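3-methyladenine dna-glycosylase (Archaeoglobus fulgidus, PDB 2JHN) belongs to the HhH-GPD superfamily of DNA repair proteins and, as an AlkA-type DNA glycosylase, joins that helical domain to a TATA-box-binding-protein-like domain. Local coordinates at residues 27-32 with 157-162; 45-50 with 149-154; 19-24 with 132-137. The protein carries 1 engineered substitution. All blocks are in the same frame, centred on the assembly; numbering follows the deposited sequence.

Overall arrangement
All three contacts join the TATA-box-binding-protein-like region to the HhH-GPD region. Segments 19-24, 27-32 and 45-50 follow one another in the first, and 132-137, 149-154 and 157-162 in the second. Contact 2 is nested within the loop closed by contact 1, and contact 3 crosses both. The centres of contacts 1 and 2 are about 8 Å apart, and they use the two strands of one hairpin, 150-153 and 156-159. The centre of contact 3 lies about 12 Å from that of contact 1, with which it shares the sodium ion, and about 21 Å from that of contact 2. Contact 1 touches both others, while contacts 2 and 3 do not meet, so the interface runs from the hairpin through contact 1 to helix 133-147.

Contact 1. Residues 27-32 with 157-162; sequences PDVVES and KFYGFP. With NA (sodium ion), chain F.
Pro27 fits its ring against the main chain of Tyr159, Gly160 and Phe161, and this end of the contact is closely packed. Its CB stands 3.4 Å from Tyr159 O, while CG comes to 3.7 Å from Phe161 N, so the proline lies along successive peptide units. Pro27 CD meets the edge of the Phe161 ring, near its plane. One face of that ring is taken by Pro162 CD of the same segment. Val144 of helix 133-147 touches Pro27, Tyr159 and Phe161, and Glu120 of helix 118-127 touches Pro27 and Phe161, which buries this end in the protein.

The polar link is indirect. Water 1 donates to Pro27 O at 2.9 Å and accepts from Tyr159 N at 3.0 Å, and it sits in the plane of the Tyr159 ring, at its edge.

Beyond this water the fit slackens. With CG anti to the carbonyl carbon (chi1 -52°), the Tyr159 ring is carried over toward Val29, where the two side chains meet obliquely through a single approach of 4.1 Å between Val29 CG2 and Tyr159 CD2. The backbones already stand apart here, with the CA atoms of Val29 and Phe158 8.0 Å apart, and beyond them Glu31 and Lys157 are exposed. There Arg36 connects the two indirectly, by a salt bridge to Glu31 OE1 and a hydrogen bond to Lys157 O.

Asp28 sets off away from segment 157-162, and its main-chain O binds the sodium ion at 2.3 Å. The arrangement is that of a domain interface, in which a cation-binding loop and the start of edge strand 29-31 of the TBP-like sheet pack on the end of hairpin strand 156-159 and the turn after it, in the HhH-GPD region.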
ATOM      1  N   PRO A  27       5.866   1.020   8.771  1.00 15.92           N
ATOM      2  CA  PRO A  27       6.498   2.043   9.613  1.00 14.74           C
ATOM      3  C   PRO A  27       5.645   3.293   9.842  1.00 14.62           C
ATOM      4  O   PRO A  27       6.018   4.129  10.685  1.00 14.87           O
ATOM      5  CB  PRO A  27       7.749   2.416   8.821  1.00 14.48           C
ATOM      6  CG  PRO A  27       7.286   2.267   7.384  1.00 15.75           C
ATOM      7  CD  PRO A  27       6.358   1.102   7.377  1.00 15.22           C
ATOM      8  N   ASP A  28       4.533   3.430   9.104  1.00 13.33           N
ATOM      9  CA  ASP A  28       3.740   4.660   9.177  1.00 14.26           C
ATOM     10  C   ASP A  28       3.117   4.783  10.565  1.00 13.17           C
ATOM     11  O   ASP A  28       2.626   3.784  11.120  1.00 13.62           O
ATOM     12  CB  ASP A  28       2.589   4.658   8.163  1.00 13.86           C
ATOM     13  CG  ASP A  28       3.042   4.287   6.766  1.00 16.33           C
ATOM     14  OD1 ASP A  28       2.931   5.165   5.897  1.00 17.74           O
ATOM     15  OD2 ASP A  28       3.498   3.121   6.572  1.00 20.75           O
ATOM     16  N   VAL A  29       3.093   6.012  11.058  1.00 14.11           N
ATOM     17  CA  VAL A  29       2.343   6.380  12.259  1.00 15.77           C
ATOM     18  C   VAL A  29       1.368   7.496  11.922  1.00 15.66           C
ATOM     19  O   VAL A  29       1.732   8.479  11.266  1.00 15.75           O
ATOM     20  CB  VAL A  29       3.291   6.828  13.432  1.00 16.39           C
ATOM     21  CG1 VAL A  29       2.485   7.314  14.643  1.00 17.58           C
ATOM     22  CG2 VAL A  29       4.169   5.669  13.884  1.00 16.47           C
ATOM     23  N   VAL A  30       0.132   7.322  12.373  1.00 16.23           N
ATOM     24  CA  VAL A  30      -0.890   8.340  12.216  1.00 17.14           C
ATOM     25  C   VAL A  30      -1.403   8.661  13.625  1.00 17.51           C
ATOM     26  O   VAL A  30      -1.911   7.789  14.336  1.00 17.41           O
ATOM     27  CB  VAL A  30      -2.026   7.869  11.298  1.00 16.59           C
ATOM     28  CG1 VAL A  30      -3.059   8.985  11.154  1.00 17.05           C
ATOM     29  CG2 VAL A  30      -1.464   7.476   9.911  1.00 16.75           C
ATOM     30  N   GLU A  31      -1.200   9.900  14.038  1.00 19.52           N
ATOM     31  CA  GLU A  31      -1.567  10.325  15.403  1.00 21.20           C
ATOM     32  C   GLU A  31      -2.266  11.651  15.266  1.00 21.87           C
ATOM     33  O   GLU A  31      -1.705  12.582  14.714  1.00 20.92           O
ATOM     34  CB  GLU A  31      -0.336  10.469  16.290  1.00 21.57           C
ATOM     35  CG  GLU A  31       0.297   9.135  16.752  0.70 22.57           C
ATOM     36  CD  GLU A  31       1.581   9.313  17.596  0.70 23.05           C
ATOM     37  OE1 GLU A  31       2.108  10.447  17.733  0.70 24.66           O
ATOM     38  OE2 GLU A  31       2.067   8.290  18.119  0.70 27.17           O
ATOM     39  N   SER A  32      -3.510  11.709  15.745  1.00 23.41           N
ATOM     40  CA  SER A  32      -4.374  12.895  15.626  1.00 24.86           C
ATOM     41  C   SER A  32      -4.424  13.456  14.219  1.00 24.37           C
ATOM     42  O   SER A  32      -4.274  14.669  14.001  1.00 25.28           O
ATOM     43  CB  SER A  32      -3.998  13.975  16.648  1.00 25.37           C
ATOM     44  OG  SER A  32      -4.133  13.471  17.964  1.00 29.00           O
ATOM     45  N   LYS A 157       9.431  10.904  16.924  1.00 28.92           N
ATOM     46  CA  LYS A 157      10.169   9.808  16.325  1.00 27.45           C
ATOM     47  C   LYS A 157       9.534   9.418  14.973  1.00 26.10           C
ATOM     48  O   LYS A 157       8.317   9.256  14.889  1.00 25.91           O
ATOM     49  CB  LYS A 157      10.205   8.620  17.279  1.00 28.69           C
ATOM     50  CG  LYS A 157      11.003   8.885  18.573  1.00 29.78           C
ATOM     51  CD  LYS A 157      10.826   7.731  19.538  1.00 32.48           C
ATOM     52  CE  LYS A 157      11.302   8.087  20.945  1.00 35.41           C
ATOM     53  NZ  LYS A 157      11.602   6.827  21.678  1.00 36.68           N
ATOM     54  N   PHE A 158      10.365   9.299  13.939  1.00 23.49           N
ATOM     55  CA  PHE A 158       9.924   8.880  12.590  1.00 22.08           C
ATOM     56  C   PHE A 158      10.564   7.531  12.240  1.00 21.83           C
ATOM     57  O   PHE A 158      11.793   7.384  12.307  1.00 21.59           O
ATOM     58  CB  PHE A 158      10.335   9.908  11.532  1.00 21.30           C
ATOM     59  CG  PHE A 158       9.707  11.266  11.717  1.00 22.42           C
ATOM     60  CD1 PHE A 158       8.730  11.721  10.825  1.00 19.99           C
ATOM     61  CD2 PHE A 158      10.103  12.108  12.777  1.00 21.94           C
ATOM     62  CE1 PHE A 158       8.137  12.998  10.989  1.00 22.10           C
ATOM     63  CE2 PHE A 158       9.514  13.366  12.949  1.00 21.78           C
ATOM     64  CZ  PHE A 158       8.529  13.817  12.046  1.00 21.87           C
ATOM     65  N   TYR A 159       9.745   6.567  11.822  1.00 20.52           N
ATOM     66  CA  TYR A 159      10.226   5.206  11.572  1.00 19.88           C
ATOM     67  C   TYR A 159      10.206   4.907  10.069  1.00 18.82           C
ATOM     68  O   TYR A 159       9.298   5.357   9.359  1.00 16.85           O
ATOM     69  CB  TYR A 159       9.367   4.198  12.354  1.00 21.39           C
ATOM     70  CG  TYR A 159       9.236   4.533  13.844  1.00 23.11           C
ATOM     71  CD1 TYR A 159      10.091   3.964  14.797  1.00 25.27           C
ATOM     72  CD2 TYR A 159       8.267   5.432  14.283  1.00 23.34           C
ATOM     73  CE1 TYR A 159       9.967   4.297  16.183  1.00 24.13           C
ATOM     74  CE2 TYR A 159       8.131   5.764  15.636  1.00 26.04           C
ATOM     75  CZ  TYR A 159       8.975   5.191  16.577  1.00 25.50           C
ATOM     76  OH  TYR A 159       8.791   5.561  17.915  1.00 27.42           O
ATOM     77  N   GLY A 160      11.219   4.174   9.593  1.00 17.94           N
ATOM     78  CA  GLY A 160      11.289   3.742   8.180  1.00 16.93           C
ATOM     79  C   GLY A 160      11.290   2.223   8.029  1.00 15.95           C
ATOM     80  O   GLY A 160      11.653   1.495   8.957  1.00 16.48           O
ATOM     81  N   PHE A 161      10.875   1.717   6.860  1.00 15.54           N
ATOM     82  CA  PHE A 161      10.991   0.298   6.601  1.00 14.96           C
ATOM     83  C   PHE A 161      12.485  -0.062   6.402  1.00 14.45           C
ATOM     84  O   PHE A 161      13.211   0.700   5.792  1.00 15.99           O
ATOM     85  CB  PHE A 161      10.180  -0.137   5.360  1.00 14.92           C
ATOM     86  CG  PHE A 161       9.956  -1.624   5.302  1.00 13.23           C
ATOM     87  CD1 PHE A 161       8.954  -2.219   6.075  1.00 11.70           C
ATOM     88  CD2 PHE A 161      10.792  -2.447   4.523  1.00 13.53           C
ATOM     89  CE1 PHE A 161       8.776  -3.590   6.054  1.00 12.51           C
ATOM     90  CE2 PHE A 161      10.616  -3.832   4.510  1.00 13.32           C
ATOM     91  CZ  PHE A 161       9.610  -4.402   5.262  1.00 15.00           C
ATOM     92  N   PRO A 162      12.934  -1.208   6.932  1.00 15.48           N
ATOM     93  CA  PRO A 162      14.348  -1.650   6.764  1.00 16.01           C
ATOM     94  C   PRO A 162      14.840  -1.588   5.312  1.00 17.11           C
ATOM     95  O   PRO A 162      14.099  -1.987   4.399  1.00 16.34           O
ATOM     96  CB  PRO A 162      14.315  -3.090   7.265  1.00 15.41           C
ATOM     97  CG  PRO A 162      13.224  -3.076   8.315  1.00 16.24           C
ATOM     98  CD  PRO A 162      12.160  -2.158   7.742  1.00 14.60           C
TER
HETATM   99 NA    NA F1299       0.884   2.407  11.649  1.00 22.33          NA
HETATM  100  O   HOH W   1       6.721   6.782  11.488  1.00 15.77           O
HETATM  101  O   HOH W   2      -0.375   2.480   9.966  1.00 27.53           O

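Contact 2. Residues 45-50 with 149-154; sequences AVAVMA and DEVEWN
Val151 points its two methyls at two alanines on the strand opposite. CG1 is anti to the backbone N (chi1 175°) and meets Ala47 CB at 3.9 Å, while CG2 rests against Ala45, 3.7 Å from its CB and 3.5 Å from its O. Asp149 CB also rests on Ala45 CB, at 3.9 Å. Consistent with the small alanines between them, the short axes of the strands pass 6.9 Å apart at an angle of 59°. Here strand 150-153 of a beta hairpin packs its side chains on the face of an antiparallel sheet, the five-stranded sheet of the TBP-like region. Phe158, on the other hairpin strand, also packs on Ala47 and Trp153.

Trp153 closes the other end. Its CB lies 3.9 Å from Ala47 CB, and with CG anti to the backbone N (chi1 -179°) the indole runs on toward Met49. Met49 SD reaches the six-membered side of the indole at its edge, near the ring plane, 4.5 Å from CZ3. One face of the ring is taken by the neighbouring Asn154, whose OD1 stands above the centre of the indole.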
ATOM      1  N   ALA A  45      18.177   8.739   5.796  1.00 29.41           N
ATOM      2  CA  ALA A  45      16.784   8.792   6.246  1.00 27.40           C
ATOM      3  C   ALA A  45      16.408  10.191   6.704  1.00 26.48           C
ATOM      4  O   ALA A  45      17.108  10.809   7.509  1.00 25.90           O
ATOM      5  CB  ALA A  45      16.543   7.800   7.355  1.00 27.24           C
ATOM      6  N   VAL A  46      15.294  10.679   6.169  1.00 25.19           N
ATOM      7  CA  VAL A  46      14.719  11.963   6.542  1.00 24.00           C
ATOM      8  C   VAL A  46      13.331  11.784   7.163  1.00 23.43           C
ATOM      9  O   VAL A  46      12.632  10.783   6.899  1.00 22.84           O
ATOM     10  CB  VAL A  46      14.672  12.967   5.343  1.00 24.53           C
ATOM     11  CG1 VAL A  46      16.085  13.304   4.881  1.00 23.44           C
ATOM     12  CG2 VAL A  46      13.839  12.428   4.175  1.00 24.00           C
ATOM     13  N   ALA A  47      12.955  12.746   7.999  1.00 21.68           N
ATOM     14  CA  ALA A  47      11.634  12.793   8.615  1.00 21.16           C
ATOM     15  C   ALA A  47      10.676  13.512   7.656  1.00 19.90           C
ATOM     16  O   ALA A  47      11.012  14.566   7.093  1.00 20.05           O
ATOM     17  CB  ALA A  47      11.697  13.526   9.958  1.00 21.28           C
ATOM     18  N   VAL A  48       9.506  12.916   7.431  1.00 19.14           N
ATOM     19  CA  VAL A  48       8.441  13.565   6.656  1.00 18.33           C
ATOM     20  C   VAL A  48       7.136  13.393   7.426  1.00 17.56           C
ATOM     21  O   VAL A  48       6.872  12.319   7.959  1.00 16.14           O
ATOM     22  CB  VAL A  48       8.283  12.988   5.224  1.00 19.29           C
ATOM     23  CG1 VAL A  48       7.154  13.715   4.467  1.00 19.42           C
ATOM     24  CG2 VAL A  48       9.581  13.139   4.423  1.00 20.47           C
ATOM     25  N   MET A  49       6.331  14.462   7.502  1.00 17.98           N
ATOM     26  CA  MET A  49       4.980  14.354   8.036  1.00 20.10           C
ATOM     27  C   MET A  49       4.039  15.163   7.151  1.00 17.45           C
ATOM     28  O   MET A  49       4.464  16.085   6.450  1.00 17.22           O
ATOM     29  CB  MET A  49       4.908  14.823   9.497  1.00 20.05           C
ATOM     30  CG  MET A  49       4.959  16.310   9.652  1.00 23.98           C
ATOM     31  SD  MET A  49       5.229  16.801  11.358  1.00 29.21           S
ATOM     32  CE  MET A  49       3.642  16.511  12.057  1.00 29.20           C
ATOM     33  N   ALA A  50       2.769  14.806   7.171  1.00 16.72           N
ATOM     34  CA  ALA A  50       1.789  15.477   6.321  1.00 15.76           C
ATOM     35  C   ALA A  50       0.421  15.458   6.979  1.00 15.11           C
ATOM     36  O   ALA A  50       0.080  14.528   7.698  1.00 14.10           O
ATOM     37  CB  ALA A  50       1.733  14.844   4.928  1.00 16.17           C
ATOM     38  N   ASP A 149      15.050   2.219   9.996  1.00 25.14           N
ATOM     39  CA  ASP A 149      15.627   3.509  10.342  1.00 27.15           C
ATOM     40  C   ASP A 149      14.760   4.231  11.366  1.00 27.85           C
ATOM     41  O   ASP A 149      13.549   4.040  11.414  1.00 26.95           O
ATOM     42  CB  ASP A 149      15.792   4.378   9.099  1.00 28.06           C
ATOM     43  CG  ASP A 149      17.010   3.999   8.287  1.00 32.09           C
ATOM     44  OD1 ASP A 149      18.146   4.043   8.836  1.00 36.26           O
ATOM     45  OD2 ASP A 149      16.836   3.664   7.095  1.00 35.15           O
ATOM     46  N   GLU A 150      15.404   5.061  12.184  1.00 29.22           N
ATOM     47  CA  GLU A 150      14.723   5.900  13.162  1.00 30.64           C
ATOM     48  C   GLU A 150      15.310   7.302  13.056  1.00 31.02           C
ATOM     49  O   GLU A 150      16.541   7.469  13.048  1.00 31.01           O
ATOM     50  CB  GLU A 150      14.915   5.326  14.568  1.00 31.11           C
ATOM     51  CG  GLU A 150      13.795   5.636  15.560  1.00 33.16           C
ATOM     52  CD  GLU A 150      13.997   4.958  16.922  1.00 33.51           C
ATOM     53  OE1 GLU A 150      14.612   3.857  16.968  1.00 36.72           O
ATOM     54  OE2 GLU A 150      13.532   5.523  17.945  1.00 37.10           O
ATOM     55  N   VAL A 151      14.435   8.295  12.915  1.00 30.27           N
ATOM     56  CA  VAL A 151      14.838   9.690  12.861  1.00 31.19           C
ATOM     57  C   VAL A 151      14.095  10.428  13.967  1.00 31.59           C
ATOM     58  O   VAL A 151      12.872  10.319  14.102  1.00 31.00           O
ATOM     59  CB  VAL A 151      14.551  10.352  11.469  1.00 30.62           C
ATOM     60  CG1 VAL A 151      14.859  11.837  11.493  1.00 31.00           C
ATOM     61  CG2 VAL A 151      15.356   9.694  10.364  1.00 31.56           C
ATOM     62  N   GLU A 152      14.848  11.161  14.780  1.00 32.56           N
ATOM     63  CA  GLU A 152      14.257  12.063  15.748  1.00 33.66           C
ATOM     64  C   GLU A 152      14.372  13.478  15.184  1.00 33.63           C
ATOM     65  O   GLU A 152      15.461  13.917  14.780  1.00 33.33           O
ATOM     66  CB  GLU A 152      14.951  11.928  17.113  1.00 34.45           C
ATOM     67  CG  GLU A 152      14.029  12.193  18.294  1.00 37.33           C
ATOM     68  CD  GLU A 152      14.404  11.387  19.536  1.00 42.36           C
ATOM     69  OE1 GLU A 152      15.580  10.959  19.657  1.00 45.17           O
ATOM     70  OE2 GLU A 152      13.517  11.179  20.395  1.00 43.39           O
ATOM     71  N   TRP A 153      13.231  14.159  15.109  1.00 33.85           N
ATOM     72  CA  TRP A 153      13.138  15.511  14.552  1.00 34.30           C
ATOM     73  C   TRP A 153      11.940  16.195  15.186  1.00 35.05           C
ATOM     74  O   TRP A 153      10.905  15.553  15.426  1.00 34.56           O
ATOM     75  CB  TRP A 153      13.008  15.493  13.028  1.00 33.86           C
ATOM     76  CG  TRP A 153      12.928  16.870  12.425  1.00 33.38           C
ATOM     77  CD1 TRP A 153      13.942  17.793  12.338  1.00 32.82           C
ATOM     78  CD2 TRP A 153      11.764  17.495  11.856  1.00 31.71           C
ATOM     79  NE1 TRP A 153      13.479  18.944  11.737  1.00 32.91           N
ATOM     80  CE2 TRP A 153      12.151  18.786  11.427  1.00 32.31           C
ATOM     81  CE3 TRP A 153      10.437  17.078  11.649  1.00 31.51           C
ATOM     82  CZ2 TRP A 153      11.256  19.674  10.814  1.00 33.21           C
ATOM     83  CZ3 TRP A 153       9.549  17.959  11.039  1.00 32.16           C
ATOM     84  CH2 TRP A 153       9.961  19.242  10.628  1.00 32.54           C
ATOM     85  N   ASN A 154      12.088  17.495  15.467  1.00 36.07           N
ATOM     86  CA  ASN A 154      11.251  18.172  16.465  1.00 37.16           C
ATOM     87  C   ASN A 154      11.294  17.315  17.729  1.00 36.87           C
ATOM     88  O   ASN A 154      12.380  16.884  18.155  1.00 37.89           O
ATOM     89  CB  ASN A 154       9.820  18.416  15.966  1.00 37.61           C
ATOM     90  CG  ASN A 154       9.727  19.594  14.985  1.00 41.13           C
ATOM     91  OD1 ASN A 154      10.606  19.792  14.139  1.00 43.59           O
ATOM     92  ND2 ASN A 154       8.649  20.376  15.097  1.00 42.51           N
TER

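Contact 3. Residues 19-24 with 132-137; sequences FVLPEL and SFVVAE. With NA (sodium ion), chain F.
Val20 provides most of the apolar contact. Its CG2 and CB lie at the edge of the Phe133 ring, CG2 in plane and 3.6 Å from CD2, while its CG1 reaches Val134 CG2 at 3.8 Å and, more distantly, Glu137 CG. The Val20 and Val134 side chains cross at about a right angle. This placing is made at a chi1 of 128°, away from any staggered position, which suggests a strained rotamer. Leu21 and Glu137 run alongside each other, pointing opposite ways, with Leu21 CD1 4.0 Å from Glu137 CB, and Leu21 also touches the helix backbone at Val134 O. Arg286 of helix 274-287 packs on both Val20 and Phe133.

The polar contact across the segments runs through water. Glu137 is bent at chi2 (-76°), with its CG over one face of the Phe133 ring, offset toward the rim, and its OE2 accepts hydrogen bonds from two waters. Water 3, at 2.8 Å from OE2, accepts in turn from Val20 N. Water 4 also donates to OE2 and accepts from Leu21 N at 2.8 Å. One carboxylate oxygen thus holds two consecutive main-chain N-H groups at second hand, which would help fix the course of the loop.

Within the helical segment, Ser132 is the N-cap: its OG accepts from Val135 N at 3.2 Å with a fairly straight N-H...O angle of 163°.

The remaining interactions are with the metal. Leu21 O binds the sodium ion at 2.5 Å and Leu24 O at 2.2 Å, and Thr26 OG1, Asp28 O and water 2 complete a set of five oxygen ligands. The whole is a cation-binding loop of the TBP-like region, its ligands mostly main-chain carbonyls, packed on the first turn of helix 133-147 of the HhH-GPD region.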
ATOM      1  N   PHE A  19      -5.234   2.857   6.822  1.00 20.27           N
ATOM      2  CA  PHE A  19      -4.228   2.270   7.694  1.00 21.12           C
ATOM      3  C   PHE A  19      -4.890   1.418   8.774  1.00 23.37           C
ATOM      4  O   PHE A  19      -5.815   1.857   9.461  1.00 23.54           O
ATOM      5  CB  PHE A  19      -3.345   3.352   8.330  1.00 21.55           C
ATOM      6  CG  PHE A  19      -2.473   4.091   7.333  1.00 20.21           C
ATOM      7  CD1 PHE A  19      -1.346   3.463   6.769  1.00 22.42           C
ATOM      8  CD2 PHE A  19      -2.771   5.380   6.953  1.00 20.20           C
ATOM      9  CE1 PHE A  19      -0.527   4.130   5.855  1.00 19.55           C
ATOM     10  CE2 PHE A  19      -1.951   6.069   6.013  1.00 20.49           C
ATOM     11  CZ  PHE A  19      -0.832   5.438   5.476  1.00 19.82           C
ATOM     12  N   VAL A  20      -4.397   0.198   8.925  1.00 24.02           N
ATOM     13  CA  VAL A  20      -5.071  -0.790   9.751  1.00 26.28           C
ATOM     14  C   VAL A  20      -4.700  -0.654  11.238  1.00 26.45           C
ATOM     15  O   VAL A  20      -5.547  -0.827  12.118  1.00 28.17           O
ATOM     16  CB  VAL A  20      -4.872  -2.197   9.111  1.00 26.31           C
ATOM     17  CG1 VAL A  20      -4.343  -3.235  10.092  1.00 27.83           C
ATOM     18  CG2 VAL A  20      -6.151  -2.622   8.381  1.00 27.59           C
ATOM     19  N   LEU A  21      -3.451  -0.293  11.503  1.00 26.08           N
ATOM     20  CA  LEU A  21      -2.963  -0.082  12.866  1.00 26.03           C
ATOM     21  C   LEU A  21      -2.202   1.241  12.931  1.00 25.68           C
ATOM     22  O   LEU A  21      -0.967   1.251  12.974  1.00 25.75           O
ATOM     23  CB  LEU A  21      -2.051  -1.239  13.293  1.00 26.03           C
ATOM     24  CG  LEU A  21      -2.714  -2.571  13.626  1.00 26.45           C
ATOM     25  CD1 LEU A  21      -1.661  -3.664  13.589  1.00 27.70           C
ATOM     26  CD2 LEU A  21      -3.392  -2.508  14.993  1.00 26.95           C
ATOM     27  N   PRO A  22      -2.946   2.366  12.940  1.00 25.40           N
ATOM     28  CA  PRO A  22      -2.365   3.697  12.754  1.00 24.49           C
ATOM     29  C   PRO A  22      -1.324   4.085  13.820  1.00 24.44           C
ATOM     30  O   PRO A  22      -0.334   4.735  13.493  1.00 24.42           O
ATOM     31  CB  PRO A  22      -3.591   4.628  12.777  1.00 24.45           C
ATOM     32  CG  PRO A  22      -4.641   3.876  13.482  1.00 24.89           C
ATOM     33  CD  PRO A  22      -4.407   2.429  13.148  1.00 24.85           C
ATOM     34  N   GLU A  23      -1.535   3.664  15.066  1.00 24.11           N
ATOM     35  CA  GLU A  23      -0.665   4.047  16.185  1.00 24.37           C
ATOM     36  C   GLU A  23       0.716   3.368  16.145  1.00 24.32           C
ATOM     37  O   GLU A  23       1.738   3.941  16.544  1.00 24.54           O
ATOM     38  CB  GLU A  23      -1.379   3.793  17.528  1.00 24.64           C
ATOM     39  CG  GLU A  23      -1.865   2.338  17.783  0.50 25.17           C
ATOM     40  CD  GLU A  23      -3.006   1.863  16.861  0.50 24.94           C
ATOM     41  OE1 GLU A  23      -3.845   2.686  16.436  0.50 25.80           O
ATOM     42  OE2 GLU A  23      -3.067   0.655  16.569  0.50 23.74           O
ATOM     43  N   LEU A  24       0.728   2.139  15.665  1.00 23.67           N
ATOM     44  CA  LEU A  24       1.919   1.331  15.636  1.00 22.93           C
ATOM     45  C   LEU A  24       2.778   1.682  14.417  1.00 22.43           C
ATOM     46  O   LEU A  24       2.236   1.838  13.330  1.00 21.40           O
ATOM     47  CB  LEU A  24       1.473  -0.114  15.572  1.00 23.41           C
ATOM     48  CG  LEU A  24       2.452  -1.212  15.968  1.00 25.94           C
ATOM     49  CD1 LEU A  24       2.751  -1.148  17.469  1.00 28.24           C
ATOM     50  CD2 LEU A  24       1.804  -2.525  15.589  1.00 26.77           C
ATOM     51  N   SER A 132      -3.674 -13.065   8.232  1.00 28.02           N
ATOM     52  CA  SER A 132      -4.511 -11.871   8.125  1.00 28.19           C
ATOM     53  C   SER A 132      -3.629 -10.649   7.958  1.00 27.83           C
ATOM     54  O   SER A 132      -2.455 -10.668   8.354  1.00 27.40           O
ATOM     55  CB  SER A 132      -5.418 -11.698   9.352  1.00 28.28           C
ATOM     56  OG  SER A 132      -4.682 -11.363  10.524  1.00 29.12           O
ATOM     57  N   PHE A 133      -4.201  -9.592   7.381  1.00 27.48           N
ATOM     58  CA  PHE A 133      -3.506  -8.316   7.235  1.00 27.36           C
ATOM     59  C   PHE A 133      -3.095  -7.701   8.590  1.00 26.61           C
ATOM     60  O   PHE A 133      -1.973  -7.224   8.735  1.00 25.94           O
ATOM     61  CB  PHE A 133      -4.340  -7.335   6.381  1.00 28.54           C
ATOM     62  CG  PHE A 133      -3.596  -6.086   5.986  1.00 30.32           C
ATOM     63  CD1 PHE A 133      -2.449  -6.151   5.188  1.00 32.13           C
ATOM     64  CD2 PHE A 133      -4.047  -4.834   6.407  1.00 32.39           C
ATOM     65  CE1 PHE A 133      -1.770  -4.985   4.820  1.00 31.61           C
ATOM     66  CE2 PHE A 133      -3.362  -3.664   6.049  1.00 32.27           C
ATOM     67  CZ  PHE A 133      -2.229  -3.742   5.260  1.00 31.48           C
ATOM     68  N   VAL A 134      -3.987  -7.724   9.578  1.00 25.84           N
ATOM     69  CA  VAL A 134      -3.660  -7.226  10.925  1.00 25.59           C
ATOM     70  C   VAL A 134      -2.434  -7.935  11.542  1.00 24.63           C
ATOM     71  O   VAL A 134      -1.550  -7.271  12.094  1.00 25.01           O
ATOM     72  CB  VAL A 134      -4.869  -7.312  11.915  1.00 25.56           C
ATOM     73  CG1 VAL A 134      -4.410  -7.081  13.365  1.00 26.94           C
ATOM     74  CG2 VAL A 134      -5.943  -6.303  11.550  1.00 26.90           C
ATOM     75  N   VAL A 135      -2.393  -9.268  11.467  1.00 24.50           N
ATOM     76  CA  VAL A 135      -1.215 -10.046  11.950  1.00 23.75           C
ATOM     77  C   VAL A 135       0.063  -9.676  11.152  1.00 22.76           C
ATOM     78  O   VAL A 135       1.159  -9.547  11.722  1.00 22.28           O
ATOM     79  CB  VAL A 135      -1.477 -11.600  11.926  1.00 24.11           C
ATOM     80  CG1 VAL A 135      -0.189 -12.400  12.105  1.00 25.41           C
ATOM     81  CG2 VAL A 135      -2.503 -12.010  13.000  1.00 25.28           C
ATOM     82  N   ALA A 136      -0.094  -9.487   9.841  1.00 21.28           N
ATOM     83  CA  ALA A 136       1.012  -9.098   8.955  1.00 19.65           C
ATOM     84  C   ALA A 136       1.594  -7.748   9.351  1.00 19.31           C
ATOM     85  O   ALA A 136       2.804  -7.580   9.383  1.00 18.78           O
ATOM     86  CB  ALA A 136       0.552  -9.062   7.494  1.00 20.09           C
ATOM     87  N   GLU A 137       0.720  -6.790   9.643  1.00 18.74           N
ATOM     88  CA  GLU A 137       1.138  -5.449  10.043  1.00 19.63           C
ATOM     89  C   GLU A 137       1.875  -5.416  11.399  1.00 19.21           C
ATOM     90  O   GLU A 137       2.810  -4.635  11.592  1.00 18.73           O
ATOM     91  CB  GLU A 137      -0.066  -4.511  10.034  1.00 19.73           C
ATOM     92  CG  GLU A 137      -0.620  -4.263   8.615  1.00 21.81           C
ATOM     93  CD  GLU A 137       0.249  -3.304   7.806  1.00 27.87           C
ATOM     94  OE1 GLU A 137       1.227  -3.772   7.170  1.00 27.93           O
ATOM     95  OE2 GLU A 137      -0.053  -2.082   7.806  1.00 30.16           O
TER
HETATM   96 NA    NA F1299       0.884   2.407  11.649  1.00 22.33          NA
HETATM   97  O   HOH W   3      -2.189  -0.503   6.970  1.00 32.66           O
HETATM   98  O   HOH W   4      -1.253  -0.141   9.805  1.00 41.31           O
HETATM   99  O   HOH W   2      -0.375   2.480   9.966  1.00 27.53           O